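Peroxisomal acyl-CoA oxidase 1A (Solanum lycopersicum, PDB 2FON) probably oxidises acyl-CoA thioesters in peroxisomal fatty-acid beta-oxidation, using a bound FAD as cofactor. Local coordinates at residues 304-315 against 396-407. Residues are numbered along the deposited sequence; the frame is centred on the assembly and turned at random.
Sequences RQSIVADASLAM and TAGLKSLTTSAT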
# COMPACT_ATOMS: atom_id res chain seq x y z
N ARG B 304 0.78 -23.61 3.30
CA ARG B 304 -0.20 -22.57 3.55
C ARG B 304 -0.20 -22.19 5.05
O ARG B 304 -0.20 -21.01 5.39
CB ARG B 304 -1.60 -23.00 3.11
CG ARG B 304 -1.73 -23.52 1.71
CD ARG B 304 -1.54 -22.44 0.70
NE ARG B 304 -1.89 -22.81 -0.67
CZ ARG B 304 -2.94 -23.57 -1.03
NH1 ARG B 304 -3.78 -24.05 -0.09
NH2 ARG B 304 -3.16 -23.82 -2.33
N GLN B 305 -0.20 -23.19 5.94
CA GLN B 305 -0.22 -22.93 7.37
C GLN B 305 0.92 -21.97 7.70
O GLN B 305 0.73 -20.93 8.33
CB GLN B 305 -0.05 -24.25 8.16
CG GLN B 305 -0.10 -24.11 9.69
CD GLN B 305 1.23 -23.65 10.29
OE1 GLN B 305 2.32 -24.05 9.82
NE2 GLN B 305 1.16 -22.80 11.34
N SER B 306 2.10 -22.34 7.23
CA SER B 306 3.30 -21.60 7.48
C SER B 306 3.17 -20.16 7.00
O SER B 306 3.59 -19.23 7.68
CB SER B 306 4.45 -22.31 6.78
OG SER B 306 5.55 -21.46 6.69
N ILE B 307 2.56 -19.97 5.84
CA ILE B 307 2.32 -18.61 5.33
C ILE B 307 1.29 -17.82 6.19
O ILE B 307 1.44 -16.62 6.41
CB ILE B 307 1.93 -18.65 3.83
CG1 ILE B 307 3.17 -18.92 2.99
CG2 ILE B 307 1.33 -17.31 3.41
CD1 ILE B 307 2.91 -19.64 1.60
N VAL B 308 0.24 -18.49 6.66
CA VAL B 308 -0.68 -17.81 7.55
C VAL B 308 0.04 -17.41 8.82
O VAL B 308 -0.15 -16.32 9.31
CB VAL B 308 -1.91 -18.63 7.92
CG1 VAL B 308 -2.73 -17.85 8.89
CG2 VAL B 308 -2.74 -18.97 6.67
N ALA B 309 0.86 -18.31 9.35
CA ALA B 309 1.72 -18.00 10.48
C ALA B 309 2.56 -16.72 10.23
O ALA B 309 2.50 -15.76 11.02
CB ALA B 309 2.61 -19.17 10.78
N ASP B 310 3.31 -16.67 9.15
CA ASP B 310 4.01 -15.45 8.84
C ASP B 310 3.08 -14.21 8.69
O ASP B 310 3.50 -13.10 8.95
CB ASP B 310 4.96 -15.65 7.66
CG ASP B 310 6.20 -16.54 8.03
OD1 ASP B 310 6.35 -17.01 9.24
OD2 ASP B 310 7.02 -16.81 7.08
N ALA B 311 1.81 -14.38 8.33
CA ALA B 311 0.92 -13.21 8.27
C ALA B 311 0.71 -12.64 9.64
O ALA B 311 0.86 -11.46 9.84
CB ALA B 311 -0.37 -13.54 7.62
N SER B 312 0.42 -13.48 10.60
CA SER B 312 0.33 -13.01 11.93
C SER B 312 1.67 -12.43 12.34
O SER B 312 1.71 -11.49 13.14
CB SER B 312 -0.13 -14.13 12.89
OG SER B 312 0.90 -14.98 13.32
N LEU B 313 2.78 -12.93 11.81
CA LEU B 313 4.03 -12.36 12.27
C LEU B 313 4.19 -10.91 11.75
O LEU B 313 4.21 -9.98 12.54
CB LEU B 313 5.22 -13.29 12.00
CG LEU B 313 6.63 -12.72 12.16
CD1 LEU B 313 7.03 -12.65 13.58
CD2 LEU B 313 7.71 -13.47 11.29
N ALA B 314 4.24 -10.69 10.45
CA ALA B 314 4.19 -9.30 9.92
C ALA B 314 3.03 -8.39 10.52
O ALA B 314 3.28 -7.27 10.92
CB ALA B 314 4.15 -9.33 8.37
N MET B 315 1.79 -8.84 10.59
CA MET B 315 0.80 -7.96 11.12
C MET B 315 1.21 -7.53 12.56
O MET B 315 1.15 -6.34 12.92
CB MET B 315 -0.55 -8.65 11.13
CG MET B 315 -1.69 -7.85 11.67
SD MET B 315 -2.15 -6.65 10.42
CE MET B 315 -3.44 -7.48 9.48
N THR B 396 -7.57 -23.94 3.22
CA THR B 396 -6.27 -23.33 3.25
C THR B 396 -6.08 -22.29 2.15
O THR B 396 -5.45 -21.26 2.38
CB THR B 396 -5.10 -24.32 3.29
OG1 THR B 396 -5.31 -25.38 2.36
CG2 THR B 396 -4.97 -24.94 4.64
N ALA B 397 -6.65 -22.48 0.97
CA ALA B 397 -6.44 -21.45 -0.08
C ALA B 397 -7.02 -20.12 0.37
O ALA B 397 -6.38 -19.06 0.27
CB ALA B 397 -7.04 -21.87 -1.41
N GLY B 398 -8.24 -20.20 0.89
CA GLY B 398 -9.04 -19.08 1.32
C GLY B 398 -8.40 -18.35 2.45
O GLY B 398 -8.34 -17.11 2.43
N LEU B 399 -7.89 -19.11 3.41
CA LEU B 399 -7.21 -18.49 4.53
C LEU B 399 -5.89 -17.80 4.18
O LEU B 399 -5.56 -16.70 4.74
CB LEU B 399 -7.01 -19.50 5.63
CG LEU B 399 -8.32 -19.78 6.35
CD1 LEU B 399 -8.10 -20.66 7.53
CD2 LEU B 399 -8.98 -18.51 6.82
N LYS B 400 -5.10 -18.41 3.28
CA LYS B 400 -3.85 -17.77 2.84
C LYS B 400 -4.19 -16.45 2.20
O LYS B 400 -3.60 -15.41 2.52
CB LYS B 400 -3.13 -18.67 1.82
CG LYS B 400 -1.72 -18.29 1.36
CD LYS B 400 -1.78 -17.13 0.39
CE LYS B 400 -0.57 -17.05 -0.57
NZ LYS B 400 -0.75 -15.89 -1.56
N SER B 401 -5.15 -16.47 1.27
CA SER B 401 -5.58 -15.25 0.58
C SER B 401 -6.08 -14.17 1.53
O SER B 401 -5.66 -13.04 1.49
CB SER B 401 -6.72 -15.61 -0.35
OG SER B 401 -6.97 -14.52 -1.19
N LEU B 402 -7.01 -14.57 2.40
CA LEU B 402 -7.63 -13.63 3.28
C LEU B 402 -6.56 -12.94 4.07
O LEU B 402 -6.52 -11.67 4.09
CB LEU B 402 -8.53 -14.32 4.24
CG LEU B 402 -9.39 -13.23 4.83
CD1 LEU B 402 -10.33 -12.74 3.75
CD2 LEU B 402 -10.12 -13.75 6.01
N THR B 403 -5.70 -13.75 4.71
CA THR B 403 -4.79 -13.18 5.69
C THR B 403 -3.67 -12.41 5.05
O THR B 403 -3.24 -11.37 5.59
CB THR B 403 -4.19 -14.19 6.65
OG1 THR B 403 -3.46 -15.14 5.90
CG2 THR B 403 -5.28 -14.92 7.52
N THR B 404 -3.20 -12.86 3.88
CA THR B 404 -2.17 -12.06 3.27
C THR B 404 -2.67 -10.72 2.69
O THR B 404 -1.88 -9.80 2.64
CB THR B 404 -1.34 -12.81 2.27
OG1 THR B 404 -2.20 -13.36 1.25
CG2 THR B 404 -0.50 -13.90 2.96
N SER B 405 -3.94 -10.57 2.30
CA SER B 405 -4.42 -9.21 1.96
C SER B 405 -4.61 -8.34 3.16
O SER B 405 -4.36 -7.12 3.09
CB SER B 405 -5.76 -9.18 1.27
OG SER B 405 -5.79 -10.19 0.33
N ALA B 406 -5.17 -8.93 4.21
CA ALA B 406 -5.51 -8.14 5.31
C ALA B 406 -4.18 -7.57 5.80
O ALA B 406 -4.07 -6.33 6.08
CB ALA B 406 -6.12 -8.96 6.34
N THR B 407 -3.16 -8.45 5.81
CA THR B 407 -1.88 -8.09 6.37
C THR B 407 -1.18 -7.04 5.50
O THR B 407 -0.82 -5.95 5.97
CB THR B 407 -1.02 -9.36 6.75
OG1 THR B 407 -1.69 -10.11 7.78
CG2 THR B 407 0.43 -9.01 7.19
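T407 sits between A311, A314 and M315 where segments 304-315 and 396-407, from helices 297-328 and 389-417, run nearly parallel (18°), their axes 9.1 Å apart. Its chi1 of -64° sets OG1 anti to the carbonyl carbon and leaves CG2 anti to the backbone N, 3.9 Å from A314 CB. OG1 lies 3.7 Å from A311 CB and donates to T403 O, which also takes T407 N on the other face of its carbonyl plane. The M315 chain bends at chi2 and chi3, laying CE 3.5 Å from T407 CA. Replacing T407 by an alanine removes OG1 and CG2, which is likely to open a gap beside A311 and A314 and cost T403 O its hydroxyl donor. One turn back, T403 OG1, bonded to L399 O, rests 4.0 Å from V308 CG2. I307 CG2 bridges K400 CG and T404 CG2; K400 NZ turns away and hydrogen-bonds G444 O, A439 O and N446 OD1. The R304 end is less enclosed: R304 and I307 are partly exposed, whereas A311, T403 and T407 are buried. R304 crosses T396 at about a right angle, its guanidinium passing over A397 CA. I307 lies beside E443, the predicted proton acceptor, so this pair in the C-alpha1 domain backs the probable active site. Helix 429-436 packs Y436 against A311 and T407, helix 347-380 sets F363 on T403, and helix 446-462 brings L449 to R304 and A397.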